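Long-range contacts in cell surface protein (Faecalibacterium prausnitzii A2-165, PDB 4GT6), which is of unknown function but, as the leucine-rich repeat part of a longer extracellular protein of the BspA type, probably binds other proteins: residues K271-V277 with I293-I299; E301-F307 with Q324-F330; R242-F247 with Y266-K271. One frame throughout, in Å; residues are numbered along the deposited sequence. Where two conformers were deposited one is given.

Contact 1 of 3, residues K271-V277 with I293-I299; sequences KMPDSVV and IEFSSRI. With NA (sodium ion), chain R; EDO (1,2-ethanediol), chain I.
The selenomethionine M272 carries the tightly packed side of this contact. Its terminal methyl, CE, reaches F295 and lies 3.6 Å from F295 CD1, while the CB of M272 rests near the backbone of S296. The hydroxyl of S296 is gripped twice. With chi1 at 162° it is carried away from its own N and onto V276 O, to which S296 OG donates at 2.7 Å in the carbonyl plane. It also accepts from R298 N at 3.0 Å, which makes an ST turn. V276 CG1 packs on I299 CG2 at 3.9 Å.

The other side is looser and faces solvent. K271 NZ meets E294 OE1 at 2.8 Å in a salt bridge. V277 CG1 lies over one face of the R298 guanidinium. S297 N bonds to D274 OD1 at 2.9 Å, from above the carboxylate plane. A water joins D274 OD2 to S297 OG. An ethanediol, probably from the crystallisation liquor, donates from O2 to D274 OD1. S297 O binds a sodium ion at 2.4 Å, with four waters and E320 O.

K271 and E294 pair in parallel strands 269-271 and 292-294. M272 packs on I256 of strand 253-256 and I279 of strand 278-279, and F295 on strand 315-317.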
loop_
_atom_site.group_PDB
_atom_site.type_symbol
_atom_site.label_atom_id
_atom_site.label_comp_id
_atom_site.label_asym_id
_atom_site.label_seq_id
_atom_site.Cartn_x
_atom_site.Cartn_y
_atom_site.Cartn_z
ATOM N N LYS A 271 -19.666 -1.247 16.684
ATOM C CA LYS A 271 -19.930 -0.370 17.822
ATOM C C LYS A 271 -18.641 0.340 18.198
ATOM O O LYS A 271 -17.591 -0.294 18.281
ATOM C CB LYS A 271 -20.533 -1.143 19.005
ATOM C CG LYS A 271 -21.955 -1.592 18.689
ATOM C CD LYS A 271 -22.618 -2.431 19.765
ATOM C CE LYS A 271 -23.966 -2.940 19.300
ATOM N NZ LYS A 271 -24.885 -1.838 18.895
HETATM N N MSE A 272 -18.711 1.670 18.344
HETATM C CA MSE A 272 -17.551 2.506 18.700
HETATM C C MSE A 272 -17.653 2.938 20.145
HETATM O O MSE A 272 -18.717 3.422 20.520
HETATM C CB MSE A 272 -17.494 3.806 17.858
HETATM C CG MSE A 272 -17.352 3.616 16.422
HETATM SE SE MSE A 272 -17.213 5.400 15.690
HETATM C CE MSE A 272 -17.974 4.835 13.999
ATOM N N PRO A 273 -16.545 2.897 20.925
ATOM C CA PRO A 273 -16.580 3.463 22.273
ATOM C C PRO A 273 -16.487 4.988 22.188
ATOM O O PRO A 273 -15.982 5.517 21.169
ATOM C CB PRO A 273 -15.318 2.861 22.925
ATOM C CG PRO A 273 -14.339 2.779 21.792
ATOM C CD PRO A 273 -15.186 2.425 20.569
ATOM N N ASP A 274 -16.855 5.690 23.279
ATOM C CA ASP A 274 -16.774 7.152 23.291
ATOM C C ASP A 274 -15.317 7.648 23.370
ATOM O O ASP A 274 -15.074 8.837 23.143
ATOM C CB ASP A 274 -17.628 7.751 24.412
ATOM C CG ASP A 274 -19.124 7.526 24.220
ATOM O OD1 ASP A 274 -19.564 7.371 23.053
ATOM O OD2 ASP A 274 -19.852 7.520 25.229
ATOM N N SER A 275 -14.342 6.730 23.595
ATOM C CA SER A 275 -12.919 7.107 23.566
ATOM C C SER A 275 -12.485 7.436 22.126
ATOM O O SER A 275 -11.484 8.124 21.946
ATOM C CB SER A 275 -12.033 6.011 24.172
ATOM O OG SER A 275 -12.151 4.758 23.517
ATOM N N VAL A 276 -13.241 6.975 21.094
ATOM C CA VAL A 276 -12.903 7.281 19.687
ATOM C C VAL A 276 -13.221 8.758 19.424
ATOM O O VAL A 276 -14.380 9.183 19.573
ATOM C CB VAL A 276 -13.611 6.354 18.660
ATOM C CG1 VAL A 276 -13.407 6.859 17.214
ATOM C CG2 VAL A 276 -13.106 4.915 18.783
ATOM N N VAL A 277 -12.198 9.528 19.064
ATOM C CA VAL A 277 -12.381 10.969 18.815
ATOM C C VAL A 277 -12.265 11.305 17.323
ATOM O O VAL A 277 -12.612 12.421 16.929
ATOM C CB VAL A 277 -11.460 11.874 19.670
ATOM C CG1 VAL A 277 -11.723 11.667 21.160
ATOM C CG2 VAL A 277 -9.979 11.685 19.330
ATOM N N ILE A 293 -24.435 0.741 12.710
ATOM C CA ILE A 293 -23.279 1.482 13.208
ATOM C C ILE A 293 -23.701 2.264 14.447
ATOM O O ILE A 293 -24.661 3.028 14.375
ATOM C CB ILE A 293 -22.681 2.443 12.128
ATOM C CG1 ILE A 293 -22.236 1.682 10.873
ATOM C CG2 ILE A 293 -21.492 3.264 12.717
ATOM C CD1 ILE A 293 -22.860 2.191 9.647
ATOM N N GLU A 294 -22.999 2.058 15.571
ATOM C CA GLU A 294 -23.186 2.813 16.811
ATOM C C GLU A 294 -21.955 3.704 16.929
ATOM O O GLU A 294 -20.833 3.209 17.043
ATOM C CB GLU A 294 -23.352 1.870 18.008
ATOM C CG GLU A 294 -23.655 2.576 19.323
ATOM C CD GLU A 294 -24.038 1.673 20.480
ATOM O OE1 GLU A 294 -24.645 0.604 20.238
ATOM O OE2 GLU A 294 -23.756 2.055 21.640
ATOM N N PHE A 295 -22.157 5.013 16.817
ATOM C CA PHE A 295 -21.082 5.976 16.823
ATOM C C PHE A 295 -20.650 6.385 18.201
ATOM O O PHE A 295 -21.460 6.415 19.120
ATOM C CB PHE A 295 -21.549 7.255 16.100
ATOM C CG PHE A 295 -21.747 7.092 14.614
ATOM C CD1 PHE A 295 -20.668 7.170 13.741
ATOM C CD2 PHE A 295 -23.016 6.856 14.088
ATOM C CE1 PHE A 295 -20.851 7.015 12.360
ATOM C CE2 PHE A 295 -23.203 6.727 12.705
ATOM C CZ PHE A 295 -22.123 6.823 11.851
ATOM N N SER A 296 -19.394 6.841 18.301
ATOM C CA SER A 296 -18.858 7.481 19.480
ATOM C C SER A 296 -19.534 8.856 19.639
ATOM O O SER A 296 -19.753 9.541 18.623
ATOM C CB SER A 296 -17.360 7.682 19.299
ATOM O OG SER A 296 -16.912 8.649 20.236
ATOM N N SER A 297 -19.766 9.298 20.889
ATOM C CA SER A 297 -20.344 10.626 21.145
ATOM C C SER A 297 -19.286 11.744 20.986
ATOM O O SER A 297 -19.630 12.918 21.120
ATOM C CB SER A 297 -20.931 10.677 22.559
ATOM O OG SER A 297 -19.881 10.593 23.514
ATOM N N ARG A 298 -17.995 11.387 20.749
ATOM C CA ARG A 298 -16.919 12.388 20.701
ATOM C C ARG A 298 -16.352 12.644 19.293
ATOM O O ARG A 298 -15.473 13.497 19.132
ATOM C CB ARG A 298 -15.797 12.023 21.691
ATOM C CG ARG A 298 -16.290 12.186 23.152
ATOM C CD ARG A 298 -15.263 11.814 24.207
ATOM N NE ARG A 298 -14.108 12.710 24.224
ATOM C CZ ARG A 298 -12.858 12.320 24.462
ATOM N NH1 ARG A 298 -12.584 11.036 24.668
ATOM N NH2 ARG A 298 -11.869 13.205 24.467
ATOM N N ILE A 299 -16.894 11.990 18.270
ATOM C CA ILE A 299 -16.449 12.305 16.910
ATOM C C ILE A 299 -17.189 13.560 16.447
ATOM O O ILE A 299 -18.333 13.762 16.855
ATOM C CB ILE A 299 -16.605 11.119 15.935
ATOM C CG1 ILE A 299 -18.054 10.603 15.903
ATOM C CG2 ILE A 299 -15.605 9.994 16.314
ATOM C CD1 ILE A 299 -18.388 9.779 14.599
HETATM NA NA NA R . -21.284 13.893 19.709
HETATM C C1 EDO I . -21.585 4.658 21.955
HETATM O O1 EDO I . -20.240 4.808 22.381
HETATM C C2 EDO I . -22.503 5.676 22.693
HETATM O O2 EDO I . -22.163 7.005 22.319
HETATM O O HOH W 1 -21.703 9.654 25.746
HETATM O O HOH W 2 -9.733 9.375 23.521
HETATM O O HOH W 3 -13.395 14.798 18.107
HETATM O O HOH W 4 -20.414 12.322 18.015
HETATM O O HOH W 5 -19.458 15.327 18.959
HETATM O O HOH W 6 -21.836 15.511 21.465
HETATM O O HOH W 7 -23.190 12.557 20.382
#

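Contact 2 of 3, residues E301-F307 with Q324-F330; sequences ELPESVF and QILDDAF
The shortest direct polar bond between the segments runs from Q324 NE2 to E301 OE1, 2.7 Å. The two side chains lie side by side and point the same way. E301 OE1 sits in the amide plane of Q324, but the amide nitrogen stands above the carboxylate plane of E301, and the bond is bent (139°). Q324 CG lies between its backbone N and carbonyl carbon (chi1 56°), and the chain beyond runs extended to the glutamate. The methyl L326 CD1 approaches the other carboxylate oxygen, E301 OE2, at 3.8 Å.

Four backbone bonds tie the segments together. L302 N donates to Q324 O, and L326 N donates to L302 O at 2.9 Å. Further on, each segment makes a type II turn, P303 to V306 and L326 to A329. S305 N bonds to D327 O and F307 N to A329 O, so one turn is stacked on the other.

The inner side is apolar. L302 CD1 touches F330 CE2 at 3.8 Å. F307 CD2 comes within 3.6 Å of F330 CE1. The planes of these two rings are 28° apart, and the rings are displaced with little overlap, their centroids 5.5 Å apart. F284 meets F307, and F353 meets F330, which extends the row of phenylalanines in both directions.

At the turns, a water links S305 OG to D328 OD2. E304 and D328 lie toward the surface, while D327 is buried and held by S351. The chemistry thus divides in two: polar pairs toward the outside and stacked hydrocarbon within, with backbone hydrogen bonds joining successive coils.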
loop_
_atom_site.group_PDB
_atom_site.type_symbol
_atom_site.label_atom_id
_atom_site.label_comp_id
_atom_site.label_asym_id
_atom_site.label_seq_id
_atom_site.Cartn_x
_atom_site.Cartn_y
_atom_site.Cartn_z
ATOM N N GLU A 301 -16.705 14.694 12.912
ATOM C CA GLU A 301 -16.668 14.696 11.452
ATOM C C GLU A 301 -16.879 13.302 10.899
ATOM O O GLU A 301 -16.426 12.328 11.506
ATOM C CB GLU A 301 -15.288 15.231 11.018
ATOM C CG GLU A 301 -14.929 15.154 9.546
ATOM C CD GLU A 301 -13.473 15.520 9.325
ATOM O OE1 GLU A 301 -13.130 16.707 9.529
ATOM O OE2 GLU A 301 -12.667 14.613 9.012
ATOM N N LEU A 302 -17.576 13.207 9.755
ATOM C CA LEU A 302 -17.669 11.976 8.961
ATOM C C LEU A 302 -16.688 12.208 7.802
ATOM O O LEU A 302 -16.885 13.146 7.015
ATOM C CB LEU A 302 -19.104 11.659 8.503
ATOM C CG LEU A 302 -20.090 11.242 9.613
ATOM C CD1 LEU A 302 -21.296 10.606 8.994
ATOM C CD2 LEU A 302 -19.471 10.258 10.600
ATOM N N PRO A 303 -15.532 11.503 7.785
ATOM C CA PRO A 303 -14.494 11.841 6.806
ATOM C C PRO A 303 -14.856 11.420 5.395
ATOM O O PRO A 303 -15.840 10.714 5.177
ATOM C CB PRO A 303 -13.275 11.082 7.329
ATOM C CG PRO A 303 -13.865 9.865 7.978
ATOM C CD PRO A 303 -15.101 10.396 8.667
ATOM N N GLU A 304 -14.024 11.813 4.434
ATOM C CA GLU A 304 -14.236 11.479 3.043
ATOM C C GLU A 304 -14.406 9.964 2.845
ATOM O O GLU A 304 -13.676 9.177 3.452
ATOM C CB GLU A 304 -13.032 12.011 2.245
ATOM C CG GLU A 304 -12.940 11.586 0.795
ATOM C CD GLU A 304 -11.642 12.086 0.195
ATOM O OE1 GLU A 304 -11.336 13.288 0.377
ATOM O OE2 GLU A 304 -10.883 11.256 -0.359
ATOM N N SER A 305 -15.423 9.568 2.038
ATOM C CA SER A 305 -15.722 8.177 1.652
ATOM C C SER A 305 -15.886 7.220 2.848
ATOM O O SER A 305 -15.724 6.011 2.662
ATOM C CB SER A 305 -14.608 7.625 0.755
ATOM O OG SER A 305 -14.373 8.406 -0.403
ATOM N N VAL A 306 -16.233 7.734 4.045
ATOM C CA VAL A 306 -16.269 6.894 5.269
ATOM C C VAL A 306 -17.152 5.622 5.089
ATOM O O VAL A 306 -16.718 4.542 5.484
ATOM C CB VAL A 306 -16.611 7.681 6.565
ATOM C CG1 VAL A 306 -17.958 8.406 6.479
ATOM C CG2 VAL A 306 -16.510 6.789 7.817
ATOM N N PHE A 307 -18.339 5.747 4.492
ATOM C CA PHE A 307 -19.250 4.627 4.241
ATOM C C PHE A 307 -19.554 4.483 2.755
ATOM O O PHE A 307 -20.571 3.902 2.396
ATOM C CB PHE A 307 -20.556 4.794 5.046
ATOM C CG PHE A 307 -20.319 4.821 6.536
ATOM C CD1 PHE A 307 -19.905 3.675 7.214
ATOM C CD2 PHE A 307 -20.533 5.985 7.269
ATOM C CE1 PHE A 307 -19.660 3.708 8.594
ATOM C CE2 PHE A 307 -20.289 6.017 8.646
ATOM C CZ PHE A 307 -19.852 4.882 9.300
ATOM N N GLN A 324 -19.517 18.269 10.075
ATOM C CA GLN A 324 -19.391 18.125 8.627
ATOM C C GLN A 324 -19.354 16.665 8.224
ATOM O O GLN A 324 -18.844 15.813 8.954
ATOM C CB GLN A 324 -18.159 18.878 8.075
ATOM C CG GLN A 324 -16.830 18.478 8.708
ATOM C CD GLN A 324 -15.647 19.259 8.189
ATOM O OE1 GLN A 324 -15.768 20.299 7.534
ATOM N NE2 GLN A 324 -14.464 18.764 8.478
ATOM N N ILE A 325 -19.927 16.399 7.044
ATOM C CA ILE A 325 -20.012 15.108 6.368
ATOM C C ILE A 325 -19.250 15.353 5.074
ATOM O O ILE A 325 -19.726 16.122 4.245
ATOM C CB ILE A 325 -21.505 14.710 6.171
ATOM C CG1 ILE A 325 -22.234 14.528 7.524
ATOM C CG2 ILE A 325 -21.643 13.466 5.273
ATOM C CD1 ILE A 325 -23.800 14.306 7.406
ATOM N N LEU A 326 -18.049 14.783 4.930
ATOM C CA LEU A 326 -17.196 15.121 3.793
ATOM C C LEU A 326 -17.563 14.400 2.486
ATOM O O LEU A 326 -18.519 13.625 2.427
ATOM C CB LEU A 326 -15.707 14.908 4.152
ATOM C CG LEU A 326 -15.149 15.752 5.330
ATOM C CD1 LEU A 326 -13.619 15.592 5.429
ATOM C CD2 LEU A 326 -15.490 17.237 5.175
ATOM N N ASP A 327 -16.820 14.712 1.415
ATOM C CA ASP A 327 -17.078 14.190 0.067
ATOM C C ASP A 327 -17.232 12.671 0.034
ATOM O O ASP A 327 -16.486 11.960 0.695
ATOM C CB ASP A 327 -15.955 14.606 -0.888
ATOM C CG ASP A 327 -16.129 16.016 -1.436
ATOM O OD1 ASP A 327 -17.064 16.234 -2.238
ATOM O OD2 ASP A 327 -15.312 16.881 -1.100
ATOM N N ASP A 328 -18.249 12.185 -0.703
ATOM C CA ASP A 328 -18.512 10.763 -0.907
ATOM C C ASP A 328 -18.733 9.958 0.399
ATOM O O ASP A 328 -18.655 8.736 0.350
ATOM C CB ASP A 328 -17.332 10.128 -1.691
ATOM C CG ASP A 328 -17.183 10.583 -3.125
ATOM O OD1 ASP A 328 -18.166 11.130 -3.684
ATOM O OD2 ASP A 328 -16.105 10.339 -3.713
ATOM N N ALA A 329 -19.061 10.609 1.537
ATOM C CA ALA A 329 -19.255 9.899 2.810
ATOM C C ALA A 329 -20.241 8.713 2.692
ATOM O O ALA A 329 -20.005 7.684 3.321
ATOM C CB ALA A 329 -19.717 10.848 3.895
ATOM N N PHE A 330 -21.310 8.851 1.896
ATOM C CA PHE A 330 -22.287 7.767 1.685
ATOM C C PHE A 330 -22.462 7.473 0.195
ATOM O O PHE A 330 -23.514 6.969 -0.203
ATOM C CB PHE A 330 -23.646 8.121 2.323
ATOM C CG PHE A 330 -23.572 8.211 3.826
ATOM C CD1 PHE A 330 -23.747 7.075 4.617
ATOM C CD2 PHE A 330 -23.257 9.415 4.452
ATOM C CE1 PHE A 330 -23.684 7.159 6.009
ATOM C CE2 PHE A 330 -23.179 9.497 5.843
ATOM C CZ PHE A 330 -23.413 8.375 6.612
HETATM O O HOH W 8 -15.239 7.370 -2.673
#

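Contact 3 of 3, residues R242-F247 with Y266-K271; sequences REDPAF and YLASVK
Two neighbouring coils of a leucine-rich repeat solenoid meet here, where strand 246-248 runs parallel to strand 269-271. A246 pairs with S269 and F247 with V270. F247 N donates to S269 O at 3.0 Å, and F247 O accepts from K271 N at the same length. A water also donates to F247 O and lies near S269 OG.

P245 O takes two backbone N-H groups where the chain enters the strand, A268 N at 2.7 Å and S269 N at 2.9 Å. The second comes nearly along the C=O axis, and the first is tilted 28° from the carbonyl plane.

Away from the strands, the side chain of E243 lies alongside Y266 and points the same way. E243 CG sits over the centre of one ring face, 3.9 Å from the centroid of Y266, in a CH-pi contact. The CB of Y266 comes 3.5 Å from R242 O. Both E243 and Y266 are exposed. A water accepts from Y266 N and lies close to R242 O.

R242 turns back to its own segment. R242 NE meets D244 OD2 at 2.9 Å in a salt bridge, and D244 lies at the edge of the guanidinium, in its plane. R242 NH1 also bonds to D221 O.

On the buried side L267 CD1 touches F247 CB at 3.8 Å, and the F247 ring meets that of Y238. The arrangement is that of leucine-rich repeat solenoids: short parallel strands, one from each repeat, with apolar residues such as F247 and V270 on the same, buried face.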
loop_
_atom_site.group_PDB
_atom_site.type_symbol
_atom_site.label_atom_id
_atom_site.label_comp_id
_atom_site.label_asym_id
_atom_site.label_seq_id
_atom_site.Cartn_x
_atom_site.Cartn_y
_atom_site.Cartn_z
ATOM N N ARG A 242 -12.583 -11.530 8.015
ATOM C CA ARG A 242 -13.053 -11.983 9.340
ATOM C C ARG A 242 -14.574 -12.191 9.276
ATOM O O ARG A 242 -15.316 -11.284 8.883
ATOM C CB ARG A 242 -12.655 -10.972 10.408
ATOM C CG ARG A 242 -13.028 -11.413 11.789
ATOM C CD ARG A 242 -12.250 -10.609 12.779
ATOM N NE ARG A 242 -12.750 -10.866 14.129
ATOM C CZ ARG A 242 -12.136 -10.431 15.215
ATOM N NH1 ARG A 242 -11.030 -9.711 15.114
ATOM N NH2 ARG A 242 -12.615 -10.725 16.416
ATOM N N GLU A 243 -15.039 -13.384 9.653
ATOM C CA GLU A 243 -16.450 -13.750 9.465
ATOM C C GLU A 243 -17.448 -13.291 10.541
ATOM O O GLU A 243 -18.655 -13.446 10.337
ATOM C CB GLU A 243 -16.566 -15.267 9.279
ATOM C CG GLU A 243 -15.870 -15.711 7.996
ATOM C CD GLU A 243 -16.021 -17.165 7.596
ATOM O OE1 GLU A 243 -16.993 -17.815 8.040
ATOM O OE2 GLU A 243 -15.210 -17.628 6.761
ATOM N N ASP A 244 -16.988 -12.723 11.661
ATOM C CA ASP A 244 -17.921 -12.303 12.722
ATOM C C ASP A 244 -18.912 -11.246 12.240
ATOM O O ASP A 244 -18.497 -10.229 11.695
ATOM C CB ASP A 244 -17.151 -11.765 13.936
ATOM C CG ASP A 244 -16.168 -12.786 14.464
ATOM O OD1 ASP A 244 -16.613 -13.746 15.130
ATOM O OD2 ASP A 244 -14.999 -12.725 14.073
ATOM N N PRO A 245 -20.225 -11.455 12.448
ATOM C CA PRO A 245 -21.202 -10.446 12.007
ATOM C C PRO A 245 -21.092 -9.144 12.792
ATOM O O PRO A 245 -21.506 -8.125 12.277
ATOM C CB PRO A 245 -22.563 -11.116 12.271
ATOM C CG PRO A 245 -22.268 -12.552 12.439
ATOM C CD PRO A 245 -20.904 -12.634 13.029
ATOM N N ALA A 246 -20.575 -9.177 14.037
ATOM C CA ALA A 246 -20.490 -7.968 14.856
ATOM C C ALA A 246 -19.090 -7.754 15.416
ATOM O O ALA A 246 -18.367 -8.718 15.704
ATOM C CB ALA A 246 -21.483 -8.041 16.008
ATOM N N PHE A 247 -18.743 -6.486 15.632
ATOM C CA PHE A 247 -17.475 -6.149 16.278
ATOM C C PHE A 247 -17.687 -4.929 17.144
ATOM O O PHE A 247 -18.364 -4.001 16.729
ATOM C CB PHE A 247 -16.329 -5.923 15.267
ATOM C CG PHE A 247 -14.999 -5.626 15.948
ATOM C CD1 PHE A 247 -14.350 -6.604 16.707
ATOM C CD2 PHE A 247 -14.410 -4.365 15.851
ATOM C CE1 PHE A 247 -13.134 -6.326 17.351
ATOM C CE2 PHE A 247 -13.169 -4.103 16.453
ATOM C CZ PHE A 247 -12.552 -5.076 17.219
ATOM N N TYR A 266 -17.980 -9.564 5.610
ATOM C CA TYR A 266 -18.966 -10.165 6.520
ATOM C C TYR A 266 -19.470 -9.257 7.625
ATOM O O TYR A 266 -20.540 -9.537 8.184
ATOM C CB TYR A 266 -18.367 -11.425 7.177
ATOM C CG TYR A 266 -17.916 -12.473 6.178
ATOM C CD1 TYR A 266 -18.814 -13.400 5.655
ATOM C CD2 TYR A 266 -16.587 -12.546 5.763
ATOM C CE1 TYR A 266 -18.411 -14.353 4.717
ATOM C CE2 TYR A 266 -16.168 -13.502 4.830
ATOM C CZ TYR A 266 -17.085 -14.404 4.314
ATOM O OH TYR A 266 -16.688 -15.361 3.410
ATOM N N LEU A 267 -18.688 -8.244 8.013
ATOM C CA LEU A 267 -19.048 -7.360 9.128
ATOM C C LEU A 267 -20.401 -6.687 8.896
ATOM O O LEU A 267 -20.565 -5.954 7.915
ATOM C CB LEU A 267 -17.943 -6.314 9.340
ATOM C CG LEU A 267 -18.086 -5.420 10.596
ATOM C CD1 LEU A 267 -17.995 -6.242 11.894
ATOM C CD2 LEU A 267 -17.033 -4.349 10.609
ATOM N N ALA A 268 -21.376 -6.957 9.793
ATOM C CA ALA A 268 -22.747 -6.432 9.662
ATOM C C ALA A 268 -23.068 -5.343 10.694
ATOM O O ALA A 268 -23.952 -4.516 10.461
ATOM C CB ALA A 268 -23.761 -7.573 9.792
ATOM N N SER A 269 -22.358 -5.345 11.828
ATOM C CA SER A 269 -22.633 -4.400 12.902
ATOM C C SER A 269 -21.340 -3.937 13.540
ATOM O O SER A 269 -20.514 -4.769 13.872
ATOM C CB SER A 269 -23.514 -5.078 13.953
ATOM O OG SER A 269 -23.767 -4.219 15.053
ATOM N N VAL A 270 -21.169 -2.628 13.735
ATOM C CA VAL A 270 -19.965 -2.137 14.411
ATOM C C VAL A 270 -20.392 -1.190 15.546
ATOM O O VAL A 270 -21.362 -0.441 15.396
ATOM C CB VAL A 270 -18.923 -1.500 13.443
ATOM C CG1 VAL A 270 -19.461 -0.249 12.741
ATOM C CG2 VAL A 270 -17.587 -1.213 14.146
ATOM N N LYS A 271 -19.666 -1.247 16.684
ATOM C CA LYS A 271 -19.930 -0.370 17.822
ATOM C C LYS A 271 -18.641 0.340 18.198
ATOM O O LYS A 271 -17.591 -0.294 18.281
ATOM C CB LYS A 271 -20.533 -1.143 19.005
ATOM C CG LYS A 271 -21.955 -1.592 18.689
ATOM C CD LYS A 271 -22.618 -2.431 19.765
ATOM C CE LYS A 271 -23.966 -2.940 19.300
ATOM N NZ LYS A 271 -24.885 -1.838 18.895
HETATM O O HOH W 9 -15.576 -9.036 7.277
HETATM O O HOH W 10 -21.384 -4.533 17.094
#

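How the contacts relate
Along the chain the order is contact 3, contact 1, contact 2, all within the BspA-type repeat region. Contacts 3 and 1 share K271 and strand 269-271. They also share one parallel sheet: E294 N lies 3.0 Å from V270 O, a probable hydrogen bond, and their centres are about 16 Å apart. Contact 1 passes to contact 2 through the hydrophobic interior. I293 CD1 lies 3.7 Å from F307 CE1, and F295 CZ lies 3.8 Å from F307 CE2; these centres are about 15 Å apart. Contacts 2 and 3 do not touch, with nearest atoms about 6 Å apart. The sodium ion belongs to contact 1, and the side chain of L302 in contact 2 is about 10 Å from it.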